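Local coordinates for transcriptional regulator, LacI family protein (Rhodococcus jostii, PDB 3K9C) that probably acts as a DNA-binding transcription factor, recognising regulatory DNA as LacI-family members do and carrying a periplasmic-binding-protein-like domain, at residues G16-L21 with K56-A61; H120-G125 with H154-S159; G108-G113 with I236-T241; G199-L204 with P229-T234. All coordinates share one frame; numbering follows the deposited sequence.

Contact 1 of 4, residues G16-L21 with K56-A61; sequences GVVFEL and KVAVQA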
loop_
_atom_site.group_PDB
_atom_site.type_symbol
_atom_site.label_atom_id
_atom_site.label_comp_id
_atom_site.label_asym_id
_atom_site.label_seq_id
_atom_site.Cartn_x
_atom_site.Cartn_y
_atom_site.Cartn_z
ATOM N N GLY B 16 1.261 13.695 16.982
ATOM C CA GLY B 16 1.050 12.269 16.846
ATOM C C GLY B 16 0.070 11.944 15.741
ATOM O O GLY B 16 -0.958 12.600 15.603
ATOM N N VAL B 17 0.388 10.929 14.948
ATOM C CA VAL B 17 -0.501 10.529 13.859
ATOM C C VAL B 17 -0.763 9.020 13.851
ATOM O O VAL B 17 0.158 8.227 13.688
ATOM C CB VAL B 17 0.090 10.932 12.481
ATOM C CG1 VAL B 17 -0.851 10.502 11.358
ATOM C CG2 VAL B 17 0.323 12.427 12.433
ATOM N N VAL B 18 -2.018 8.626 14.043
ATOM C CA VAL B 18 -2.390 7.210 14.014
ATOM C C VAL B 18 -2.942 6.924 12.607
ATOM O O VAL B 18 -3.797 7.663 12.118
ATOM C CB VAL B 18 -3.468 6.913 15.086
ATOM C CG1 VAL B 18 -3.858 5.442 15.066
ATOM C CG2 VAL B 18 -2.930 7.283 16.472
ATOM N N PHE B 19 -2.454 5.871 11.950
ATOM C CA PHE B 19 -2.919 5.540 10.593
ATOM C C PHE B 19 -2.846 4.045 10.295
ATOM O O PHE B 19 -2.095 3.309 10.939
ATOM C CB PHE B 19 -2.081 6.281 9.543
ATOM C CG PHE B 19 -0.756 5.639 9.274
ATOM C CD1 PHE B 19 -0.531 4.952 8.089
ATOM C CD2 PHE B 19 0.262 5.698 10.218
ATOM C CE1 PHE B 19 0.693 4.332 7.846
ATOM C CE2 PHE B 19 1.482 5.085 9.990
ATOM C CZ PHE B 19 1.701 4.402 8.802
ATOM N N GLU B 20 -3.614 3.608 9.300
ATOM C CA GLU B 20 -3.638 2.201 8.906
ATOM C C GLU B 20 -2.526 1.845 7.929
ATOM O O GLU B 20 -2.476 2.360 6.806
ATOM C CB GLU B 20 -4.979 1.844 8.266
ATOM C CG GLU B 20 -6.122 1.699 9.237
ATOM C CD GLU B 20 -7.454 1.505 8.534
ATOM O OE1 GLU B 20 -7.528 0.676 7.594
ATOM O OE2 GLU B 20 -8.425 2.180 8.927
ATOM N N LEU B 21 -1.642 0.956 8.365
ATOM C CA LEU B 21 -0.538 0.502 7.532
ATOM C C LEU B 21 -1.094 -0.095 6.228
ATOM O O LEU B 21 -2.101 -0.803 6.231
ATOM C CB LEU B 21 0.276 -0.555 8.284
ATOM C CG LEU B 21 1.765 -0.661 7.944
ATOM C CD1 LEU B 21 2.438 0.675 8.202
ATOM C CD2 LEU B 21 2.420 -1.753 8.788
ATOM N N LYS B 56 -6.140 0.687 19.585
ATOM C CA LYS B 56 -6.037 1.002 21.002
ATOM C C LYS B 56 -4.557 0.939 21.406
ATOM O O LYS B 56 -4.057 1.796 22.136
ATOM C CB LYS B 56 -6.852 -0.011 21.817
ATOM C CG LYS B 56 -6.944 0.301 23.299
ATOM C CD LYS B 56 -7.716 -0.789 24.048
ATOM C CE LYS B 56 -6.947 -2.111 24.073
ATOM N NZ LYS B 56 -7.723 -3.237 24.696
ATOM N N VAL B 57 -3.862 -0.083 20.918
ATOM C CA VAL B 57 -2.441 -0.267 21.221
ATOM C C VAL B 57 -1.609 0.856 20.595
ATOM O O VAL B 57 -0.665 1.369 21.200
ATOM C CB VAL B 57 -1.938 -1.628 20.681
ATOM C CG1 VAL B 57 -0.436 -1.767 20.900
ATOM C CG2 VAL B 57 -2.692 -2.768 21.369
ATOM N N ALA B 58 -1.974 1.239 19.380
ATOM C CA ALA B 58 -1.272 2.293 18.670
ATOM C C ALA B 58 -1.404 3.634 19.400
ATOM O O ALA B 58 -0.425 4.380 19.524
ATOM C CB ALA B 58 -1.816 2.409 17.262
ATOM N N VAL B 59 -2.605 3.945 19.880
ATOM C CA VAL B 59 -2.805 5.213 20.570
ATOM C C VAL B 59 -2.030 5.265 21.884
ATOM O O VAL B 59 -1.358 6.258 22.157
ATOM C CB VAL B 59 -4.301 5.504 20.848
ATOM C CG1 VAL B 59 -4.442 6.849 21.555
ATOM C CG2 VAL B 59 -5.090 5.520 19.530
ATOM N N GLN B 60 -2.104 4.206 22.688
ATOM C CA GLN B 60 -1.374 4.194 23.955
ATOM C C GLN B 60 0.103 4.427 23.672
ATOM O O GLN B 60 0.803 5.058 24.459
ATOM C CB GLN B 60 -1.554 2.857 24.677
ATOM C CG GLN B 60 -3.003 2.457 24.847
ATOM C CD GLN B 60 -3.168 1.144 25.580
ATOM O OE1 GLN B 60 -2.302 0.266 25.514
ATOM N NE2 GLN B 60 -4.298 0.992 26.272
ATOM N N ALA B 61 0.567 3.912 22.537
ATOM C CA ALA B 61 1.958 4.077 22.134
ATOM C C ALA B 61 2.292 5.560 21.972
ATOM O O ALA B 61 3.374 6.005 22.359
ATOM C CB ALA B 61 2.214 3.341 20.831
#
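This is an apolar helix-on-sheet contact, in which Val18 in the second half of strand 13-20 meets Ala58 and Val59 on helix 55-63. The evidence is a pair of methyl contacts, a summed buried area of 97 Å², and a closest CA-CA approach of 6.9 Å, between Val18 CA and Ala58 CA. All three residues are buried, and the two branches of Val18 are divided between the two helix residues. Val18 directs CG1, which is anti to the backbone N (chi1 -180°), at the CB of Ala58, the separation from Val18 CG1 to Ala58 CB being 4.3 Å. The other branch, set beside the backbone N, reaches the neighbouring helix residue, with Val18 CG2 and Val59 CG2 4.1 Å apart, the two side chains crossing at about a right angle. Both distances are those of van der Waals packing.

Helix 55-63 follows strand 42-49 and leads into strand 67-73, and these two strands flank strand 13-20, all three parallel, in the mixed sheet. The helix therefore forms the connection of a beta-alpha-beta crossover that passes over the strand lying between them, as in the Rossmann-like subdomains of LacI-type regulators. Val18 also touches Val49 and Leu72 from the two flanking strands, while Val59 packs on Phe77. Phe19, next along the strand, has its CB directed away from the helix and packs instead on His26 and Val30 of helix 24-39, so the sheet is covered by different helices on its two faces. A polar tie between helix 55-63 and the sheet comes from Ala58 O, which is hydrogen-bonded to Ser47 OG.

Contact 2 of 4, residues H120-G125 with H154-S159; sequences HLTELG and HGLSAS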
loop_
_atom_site.group_PDB
_atom_site.type_symbol
_atom_site.label_atom_id
_atom_site.label_comp_id
_atom_site.label_asym_id
_atom_site.label_seq_id
_atom_site.Cartn_x
_atom_site.Cartn_y
_atom_site.Cartn_z
ATOM N N HIS B 120 -22.213 12.606 -12.688
ATOM C CA HIS B 120 -21.345 12.311 -13.820
ATOM C C HIS B 120 -21.879 11.137 -14.635
ATOM O O HIS B 120 -21.927 11.198 -15.865
ATOM C CB HIS B 120 -19.924 12.003 -13.320
ATOM C CG HIS B 120 -19.014 11.451 -14.372
ATOM N ND1 HIS B 120 -18.670 12.158 -15.502
ATOM C CD2 HIS B 120 -18.384 10.259 -14.465
ATOM C CE1 HIS B 120 -17.865 11.422 -16.249
ATOM N NE2 HIS B 120 -17.677 10.264 -15.642
ATOM N N LEU B 121 -22.278 10.067 -13.948
ATOM C CA LEU B 121 -22.795 8.875 -14.621
ATOM C C LEU B 121 -24.163 9.070 -15.282
ATOM O O LEU B 121 -24.394 8.584 -16.386
ATOM C CB LEU B 121 -22.856 7.698 -13.643
ATOM C CG LEU B 121 -21.489 7.163 -13.200
ATOM C CD1 LEU B 121 -21.674 6.205 -12.027
ATOM C CD2 LEU B 121 -20.786 6.482 -14.381
ATOM N N THR B 122 -25.076 9.765 -14.619
ATOM C CA THR B 122 -26.380 9.974 -15.227
ATOM C C THR B 122 -26.188 10.901 -16.441
ATOM O O THR B 122 -26.795 10.687 -17.495
ATOM C CB THR B 122 -27.397 10.550 -14.194
ATOM O OG1 THR B 122 -26.878 11.750 -13.613
ATOM C CG2 THR B 122 -27.647 9.524 -13.062
ATOM N N GLU B 123 -25.302 11.893 -16.314
ATOM C CA GLU B 123 -25.037 12.807 -17.425
ATOM C C GLU B 123 -24.519 12.045 -18.639
ATOM O O GLU B 123 -24.705 12.486 -19.773
ATOM C CB GLU B 123 -24.017 13.882 -17.032
ATOM C CG GLU B 123 -23.813 14.956 -18.108
ATOM C CD GLU B 123 -22.708 15.954 -17.770
ATOM O OE1 GLU B 123 -22.836 16.678 -16.757
ATOM O OE2 GLU B 123 -21.709 16.012 -18.518
ATOM N N LEU B 124 -23.858 10.908 -18.406
ATOM C CA LEU B 124 -23.339 10.081 -19.500
ATOM C C LEU B 124 -24.415 9.100 -19.968
ATOM O O LEU B 124 -24.162 8.226 -20.803
ATOM C CB LEU B 124 -22.075 9.315 -19.067
ATOM C CG LEU B 124 -20.731 10.059 -19.153
ATOM C CD1 LEU B 124 -19.643 9.285 -18.396
ATOM C CD2 LEU B 124 -20.339 10.235 -20.622
ATOM N N GLY B 125 -25.615 9.242 -19.409
ATOM C CA GLY B 125 -26.727 8.395 -19.810
ATOM C C GLY B 125 -27.057 7.156 -19.001
ATOM O O GLY B 125 -28.025 6.467 -19.313
ATOM N N HIS B 154 -32.551 11.959 -9.499
ATOM C CA HIS B 154 -32.597 11.765 -10.943
ATOM C C HIS B 154 -33.757 10.874 -11.373
ATOM O O HIS B 154 -33.861 10.521 -12.544
ATOM C CB HIS B 154 -31.296 11.150 -11.469
ATOM C CG HIS B 154 -30.138 12.102 -11.507
ATOM N ND1 HIS B 154 -29.377 12.397 -10.396
ATOM C CD2 HIS B 154 -29.615 12.827 -12.524
ATOM C CE1 HIS B 154 -28.434 13.262 -10.726
ATOM N NE2 HIS B 154 -28.557 13.540 -12.013
ATOM N N GLY B 155 -34.622 10.511 -10.430
ATOM C CA GLY B 155 -35.759 9.661 -10.751
ATOM C C GLY B 155 -35.357 8.227 -11.047
ATOM O O GLY B 155 -36.033 7.521 -11.803
ATOM N N LEU B 156 -34.265 7.781 -10.433
ATOM C CA LEU B 156 -33.755 6.436 -10.665
ATOM C C LEU B 156 -33.779 5.503 -9.446
ATOM O O LEU B 156 -33.071 4.494 -9.423
ATOM C CB LEU B 156 -32.324 6.531 -11.216
ATOM C CG LEU B 156 -32.111 7.422 -12.452
ATOM C CD1 LEU B 156 -30.636 7.412 -12.853
ATOM C CD2 LEU B 156 -32.977 6.924 -13.614
ATOM N N SER B 157 -34.586 5.827 -8.438
ATOM C CA SER B 157 -34.659 4.993 -7.243
ATOM C C SER B 157 -35.003 3.530 -7.534
ATOM O O SER B 157 -34.606 2.644 -6.782
ATOM C CB SER B 157 -35.683 5.558 -6.251
ATOM O OG SER B 157 -35.199 6.730 -5.616
ATOM N N ALA B 158 -35.731 3.276 -8.618
ATOM C CA ALA B 158 -36.118 1.906 -8.964
ATOM C C ALA B 158 -35.040 1.135 -9.736
ATOM O O ALA B 158 -35.169 -0.072 -9.953
ATOM C CB ALA B 158 -37.431 1.914 -9.758
ATOM N N SER B 159 -33.984 1.826 -10.157
ATOM C CA SER B 159 -32.899 1.161 -10.873
ATOM C C SER B 159 -31.576 1.369 -10.137
ATOM O O SER B 159 -30.491 1.239 -10.722
ATOM C CB SER B 159 -32.808 1.669 -12.315
ATOM O OG SER B 159 -32.755 3.079 -12.374
#
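Thr122, in the last turns of helix 110-123, lays its side chain against the ring of His154 and reaches on to Leu156 in the loop after helix 140-153. Starting at the root, Thr122 CB stands 3.6 Å from His154 CD2, so the contact begins already at the branch point. From there OG1 takes the position between the backbone N and the carbonyl carbon (chi1 55°). That placement carries it over one face of the imidazole, with 2.9 Å from Thr122 OG1 to His154 NE2, and also directs it back at its own helix, where it is hydrogen-bonded to Val118 O. The other branch, CG2, lies over the same ring in a CH-pi contact, Thr122 CG2 being 4.0 Å from the centroid of the His154 ring. The approach is only 17° off the ring normal, which makes it face-on, displaced slightly to the rim. On another side the same methyl meets a leucine branch, at 3.7 Å from Thr122 CG2 to Leu156 CD1.

The ring is held through ND1, since His154 ND1 is hydrogen-bonded to Ala150 O one turn back. Leu156 is buried and also packs on Arg127, whereas Thr122 touches Ile129 of strand 129-133.

Both helices end in Schellman motifs. Gly125 after helix 110-123 and Gly155 after helix 140-153, each with positive phi, hold the C-prime positions, with Gly125 N bonded to Thr122 O and Gly155 N to Asp152 O. Helix 110-123 leads into strand 129-133, and helix 140-153 joins that strand to the adjacent parallel strand 160-164, so the contact pairs the C-terminal ends of successive helices in an alpha/beta domain of the periplasmic-binding-protein type.

Contact 3 of 4, residues G108-G113 with I236-T241; sequences GDDVAG and ISQDAT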
loop_
_atom_site.group_PDB
_atom_site.type_symbol
_atom_site.label_atom_id
_atom_site.label_comp_id
_atom_site.label_asym_id
_atom_site.label_seq_id
_atom_site.Cartn_x
_atom_site.Cartn_y
_atom_site.Cartn_z
ATOM N N GLY B 108 -13.984 15.048 4.303
ATOM C CA GLY B 108 -14.541 15.448 3.028
ATOM C C GLY B 108 -16.052 15.344 3.071
ATOM O O GLY B 108 -16.615 14.651 3.924
ATOM N N ASP B 109 -16.716 16.047 2.161
ATOM C CA ASP B 109 -18.170 16.012 2.097
ATOM C C ASP B 109 -18.562 14.764 1.295
ATOM O O ASP B 109 -18.813 14.850 0.093
ATOM C CB ASP B 109 -18.692 17.269 1.395
ATOM C CG ASP B 109 -20.190 17.469 1.588
ATOM O OD1 ASP B 109 -20.943 16.469 1.551
ATOM O OD2 ASP B 109 -20.604 18.634 1.770
ATOM N N ASP B 110 -18.597 13.616 1.972
ATOM C CA ASP B 110 -18.933 12.337 1.346
ATOM C C ASP B 110 -20.238 12.330 0.564
ATOM O O ASP B 110 -20.305 11.742 -0.516
ATOM C CB ASP B 110 -18.956 11.210 2.395
ATOM C CG ASP B 110 -17.566 10.886 2.941
ATOM O OD1 ASP B 110 -16.611 10.808 2.137
ATOM O OD2 ASP B 110 -17.427 10.698 4.171
ATOM N N VAL B 111 -21.280 12.954 1.112
ATOM C CA VAL B 111 -22.568 13.015 0.417
ATOM C C VAL B 111 -22.338 13.738 -0.902
ATOM O O VAL B 111 -22.701 13.242 -1.965
ATOM C CB VAL B 111 -23.634 13.791 1.245
ATOM C CG1 VAL B 111 -24.888 14.030 0.410
ATOM C CG2 VAL B 111 -23.989 13.008 2.495
ATOM N N ALA B 112 -21.711 14.910 -0.826
ATOM C CA ALA B 112 -21.425 15.702 -2.020
ATOM C C ALA B 112 -20.548 14.934 -3.000
ATOM O O ALA B 112 -20.762 14.985 -4.208
ATOM C CB ALA B 112 -20.734 17.013 -1.628
ATOM N N GLY B 113 -19.557 14.220 -2.474
ATOM C CA GLY B 113 -18.655 13.469 -3.332
ATOM C C GLY B 113 -19.326 12.414 -4.184
ATOM O O GLY B 113 -19.122 12.351 -5.407
ATOM N N ILE B 236 -13.111 10.173 -7.222
ATOM C CA ILE B 236 -13.462 11.398 -6.525
ATOM C C ILE B 236 -12.345 11.779 -5.566
ATOM O O ILE B 236 -12.026 11.022 -4.642
ATOM C CB ILE B 236 -14.766 11.222 -5.730
ATOM C CG1 ILE B 236 -15.922 11.010 -6.704
ATOM C CG2 ILE B 236 -15.013 12.429 -4.854
ATOM C CD1 ILE B 236 -17.153 10.525 -6.042
ATOM N N SER B 237 -11.749 12.947 -5.787
ATOM C CA SER B 237 -10.664 13.405 -4.932
ATOM C C SER B 237 -11.147 14.065 -3.660
ATOM O O SER B 237 -12.169 14.748 -3.648
ATOM C CB SER B 237 -9.762 14.391 -5.675
ATOM O OG SER B 237 -8.886 15.043 -4.768
ATOM N N GLN B 238 -10.392 13.852 -2.589
ATOM C CA GLN B 238 -10.693 14.444 -1.298
ATOM C C GLN B 238 -9.640 15.507 -1.035
ATOM O O GLN B 238 -9.623 16.142 0.020
ATOM C CB GLN B 238 -10.623 13.391 -0.203
ATOM C CG GLN B 238 -11.587 12.248 -0.373
ATOM C CD GLN B 238 -11.975 11.654 0.962
ATOM O OE1 GLN B 238 -12.518 12.345 1.826
ATOM N NE2 GLN B 238 -11.697 10.370 1.142
ATOM N N ASP B 239 -8.752 15.677 -2.010
ATOM C CA ASP B 239 -7.670 16.651 -1.929
ATOM C C ASP B 239 -6.826 16.415 -0.687
ATOM O O ASP B 239 -6.868 17.194 0.260
ATOM C CB ASP B 239 -8.227 18.073 -1.898
ATOM C CG ASP B 239 -7.204 19.099 -2.342
ATOM O OD1 ASP B 239 -6.015 18.957 -1.968
ATOM O OD2 ASP B 239 -7.586 20.046 -3.063
ATOM N N ALA B 240 -6.058 15.332 -0.711
ATOM C CA ALA B 240 -5.197 14.947 0.401
ATOM C C ALA B 240 -4.311 16.086 0.939
ATOM O O ALA B 240 -4.215 16.294 2.159
ATOM C CB ALA B 240 -4.330 13.766 -0.020
ATOM N N THR B 241 -3.665 16.820 0.043
ATOM C CA THR B 241 -2.796 17.904 0.476
ATOM C C THR B 241 -3.538 18.932 1.329
ATOM O O THR B 241 -3.094 19.262 2.425
ATOM C CB THR B 241 -2.147 18.611 -0.719
ATOM O OG1 THR B 241 -1.467 17.647 -1.529
ATOM C CG2 THR B 241 -1.135 19.642 -0.234
HETATM O O HOH W 1 -13.367 12.312 4.484
HETATM O O HOH W 2 -15.211 13.228 0.995
#
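Gln238 OE1 connects to segment 108-113 chiefly through two waters. Water 1 accepts from Gly108 N and donates to Gln238 OE1, the latter at 2.8 Å; water 2 donates to both Asp110 OD1 and Gln238 OE1, each at 3.0 Å. The same carbonyl oxygen also approaches the backbone, 3.9 Å from Gln238 OE1 to Gly108 CA. On the flank, the Ile236 side chain packs on the backbone of Gly113, with Ile236 CG2 4.1 Å from Gly113 CA.

In the next shell, Asp110 OD1 forms a salt bridge with Arg143 NH2, and Gln238 NE2 is hydrogen-bonded to Asp221 OD1 and to a glycerol, probably from the crystallisation liquor. Asp109 N-caps helix 110-123: its OD1 receives Ala112 N at 2.9 Å, the N-H meeting the oxygen from 50° out of the carboxylate plane. Ser237 OG accepts from Asp239 N in an ST turn, ahead of Asp239, the N-cap of helix 240-255.

Gln238 touches both Phe25 of helix 24-39 and Arg143 of helix 140-153. Strands 104-108 and 235-237, in one sheet, are separated in sequence by the whole four-stranded sheet, which is consistent with the interdomain crossover and cleft of the LacI/periplasmic-binding-protein fold.

Contact 4 of 4, residues G199-L204 with P229-T234; sequences GVLDLL and PHVQMT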
loop_
_atom_site.group_PDB
_atom_site.type_symbol
_atom_site.label_atom_id
_atom_site.label_comp_id
_atom_site.label_asym_id
_atom_site.label_seq_id
_atom_site.Cartn_x
_atom_site.Cartn_y
_atom_site.Cartn_z
ATOM N N GLY B 199 -10.704 -4.011 -7.377
ATOM C CA GLY B 199 -11.231 -5.366 -7.433
ATOM C C GLY B 199 -12.364 -5.503 -8.433
ATOM O O GLY B 199 -12.551 -6.564 -9.051
ATOM N N VAL B 200 -13.134 -4.429 -8.582
ATOM C CA VAL B 200 -14.250 -4.400 -9.507
ATOM C C VAL B 200 -13.703 -4.513 -10.926
ATOM O O VAL B 200 -14.205 -5.289 -11.729
ATOM C CB VAL B 200 -15.043 -3.081 -9.373
ATOM C CG1 VAL B 200 -16.097 -2.989 -10.467
ATOM C CG2 VAL B 200 -15.683 -2.995 -7.976
ATOM N N LEU B 201 -12.673 -3.722 -11.221
ATOM C CA LEU B 201 -12.044 -3.731 -12.540
ATOM C C LEU B 201 -11.371 -5.071 -12.817
ATOM O O LEU B 201 -11.420 -5.565 -13.943
ATOM C CB LEU B 201 -10.993 -2.622 -12.640
ATOM C CG LEU B 201 -11.497 -1.181 -12.608
ATOM C CD1 LEU B 201 -10.313 -0.230 -12.472
ATOM C CD2 LEU B 201 -12.289 -0.887 -13.871
ATOM N N ASP B 202 -10.728 -5.640 -11.794
ATOM C CA ASP B 202 -10.048 -6.929 -11.933
ATOM C C ASP B 202 -11.027 -8.021 -12.331
ATOM O O ASP B 202 -10.725 -8.861 -13.182
ATOM C CB ASP B 202 -9.386 -7.368 -10.627
ATOM C CG ASP B 202 -8.324 -6.414 -10.150
ATOM O OD1 ASP B 202 -7.657 -5.771 -10.992
ATOM O OD2 ASP B 202 -8.144 -6.327 -8.912
ATOM N N LEU B 203 -12.192 -8.019 -11.695
ATOM C CA LEU B 203 -13.211 -9.013 -11.985
ATOM C C LEU B 203 -13.804 -8.803 -13.367
ATOM O O LEU B 203 -13.940 -9.749 -14.142
ATOM C CB LEU B 203 -14.342 -8.950 -10.953
ATOM C CG LEU B 203 -15.459 -9.948 -11.277
ATOM C CD1 LEU B 203 -14.964 -11.335 -10.924
ATOM C CD2 LEU B 203 -16.727 -9.628 -10.511
ATOM N N LEU B 204 -14.167 -7.559 -13.666
ATOM C CA LEU B 204 -14.769 -7.227 -14.954
ATOM C C LEU B 204 -13.894 -7.594 -16.146
ATOM O O LEU B 204 -14.385 -8.134 -17.132
ATOM C CB LEU B 204 -15.106 -5.731 -15.011
ATOM C CG LEU B 204 -16.288 -5.266 -14.158
ATOM C CD1 LEU B 204 -16.478 -3.764 -14.314
ATOM C CD2 LEU B 204 -17.544 -6.004 -14.596
ATOM N N PRO B 229 -0.801 4.438 -14.670
ATOM C CA PRO B 229 -0.907 4.524 -16.125
ATOM C C PRO B 229 -1.836 3.554 -16.848
ATOM O O PRO B 229 -2.542 3.964 -17.768
ATOM C CB PRO B 229 0.542 4.380 -16.574
ATOM C CG PRO B 229 1.259 5.127 -15.524
ATOM C CD PRO B 229 0.601 4.625 -14.251
ATOM N N HIS B 230 -1.843 2.280 -16.464
ATOM C CA HIS B 230 -2.716 1.330 -17.154
ATOM C C HIS B 230 -4.062 1.115 -16.469
ATOM O O HIS B 230 -4.901 0.364 -16.963
ATOM C CB HIS B 230 -1.999 -0.014 -17.363
ATOM C CG HIS B 230 -1.581 -0.686 -16.097
ATOM N ND1 HIS B 230 -2.372 -1.605 -15.443
ATOM C CD2 HIS B 230 -0.461 -0.551 -15.344
ATOM C CE1 HIS B 230 -1.762 -2.006 -14.341
ATOM N NE2 HIS B 230 -0.601 -1.381 -14.259
ATOM N N VAL B 231 -4.270 1.777 -15.336
ATOM C CA VAL B 231 -5.538 1.656 -14.628
ATOM C C VAL B 231 -6.442 2.816 -15.047
ATOM O O VAL B 231 -7.574 2.597 -15.481
ATOM C CB VAL B 231 -5.333 1.668 -13.096
ATOM C CG1 VAL B 231 -6.672 1.580 -12.390
ATOM C CG2 VAL B 231 -4.452 0.498 -12.687
ATOM N N GLN B 232 -5.917 4.039 -14.939
ATOM C CA GLN B 232 -6.632 5.266 -15.313
ATOM C C GLN B 232 -8.078 5.282 -14.811
ATOM O O GLN B 232 -9.026 5.398 -15.584
ATOM C CB GLN B 232 -6.595 5.460 -16.836
ATOM C CG GLN B 232 -6.024 4.278 -17.621
ATOM C CD GLN B 232 -6.120 4.465 -19.129
ATOM O OE1 GLN B 232 -5.579 5.426 -19.691
ATOM N NE2 GLN B 232 -6.815 3.546 -19.790
HETATM N N MSE B 233 -8.220 5.206 -13.493
HETATM C CA MSE B 233 -9.515 5.170 -12.833
HETATM C C MSE B 233 -10.182 6.519 -12.556
HETATM O O MSE B 233 -9.586 7.417 -11.952
HETATM C CB MSE B 233 -9.349 4.407 -11.522
HETATM C CG MSE B 233 -10.617 4.033 -10.806
HETATM SE SE MSE B 233 -10.047 3.441 -9.065
HETATM C CE MSE B 233 -9.448 1.680 -9.589
ATOM N N THR B 234 -11.421 6.656 -13.023
ATOM C CA THR B 234 -12.207 7.861 -12.776
ATOM C C THR B 234 -12.505 7.738 -11.286
ATOM O O THR B 234 -12.907 6.664 -10.816
ATOM C CB THR B 234 -13.528 7.851 -13.586
ATOM O OG1 THR B 234 -13.227 7.978 -14.977
ATOM C CG2 THR B 234 -14.445 8.989 -13.156
#
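Segment 199-204 is regular helix, with Leu203 N bonded to Gly199 O, whereas segment 229-234 is an irregular loop; their closest CA atoms, those of Leu201 and Val231, are 8.7 Å apart. In the alpha/beta domain of this periplasmic-binding-protein-like fold, helix 194-206 joins the parallel strands 188-191 and 216-218, and the loop runs past its flank on the way to strand 235-237. The loop backbone turns at Gln232, whose phi and psi are both positive, and the residues on either side of that turn, Val231 and Met233, are the two that touch the helix. Backbone hydrogen bonds fix this course, from Gln232 to Ala273 and from Met233 to Ala226.

A single helix side chain makes the junction. Leu201 points its CB at the loop, and its CG lies anti to the carbonyl carbon (chi1 -67°), beside the backbone N. Its CD1 branch does the touching, with Val231 CG1 4.1 Å from Leu201 CD1, and both loop side chains cross it obliquely. The summed buried area is 90 Å², small because so few atoms take part. Leu201 also packs on Val217 of strand 216-218 and on Val211, so it is wedged between the sheet and the loop. Met233, a selenomethionine in the crystal, lies over the first turns of the same helix as well, against Asp194, Ala197 and Thr198. Nearby is the dimer interface: His230 packs on Asp202 of the second subunit, and Pro229 on Thr170 of that subunit.

The chain of Met233 is extended as far as SE and then bends at chi3 (-78°), bringing Met233 CE to 3.6 Å from Leu201 CD1.

From the N terminus, contact 1 closes first, joining strand 13-20 of the seven-stranded sheet to helix 55-63 packed on it. Contact 3 opens at residues 108-113 and closes only at 236-241, where the chain returns to that sheet. Inside this long loop contacts 2 and 4 are nested in series: contact 2, its segments 29 residues apart, lies between helix ends beside the four-stranded sheet, and contact 4, its segments 25 residues apart, closes just before contact 3 does. None cross. Contacts 2 and 3 share helix 110-123 at its two ends, and contacts 2 and 4 meet where His120 NE2 lies 4.3 Å from Thr234 CG2. Contact 1 is about 41 Å from contact 2, centre to centre.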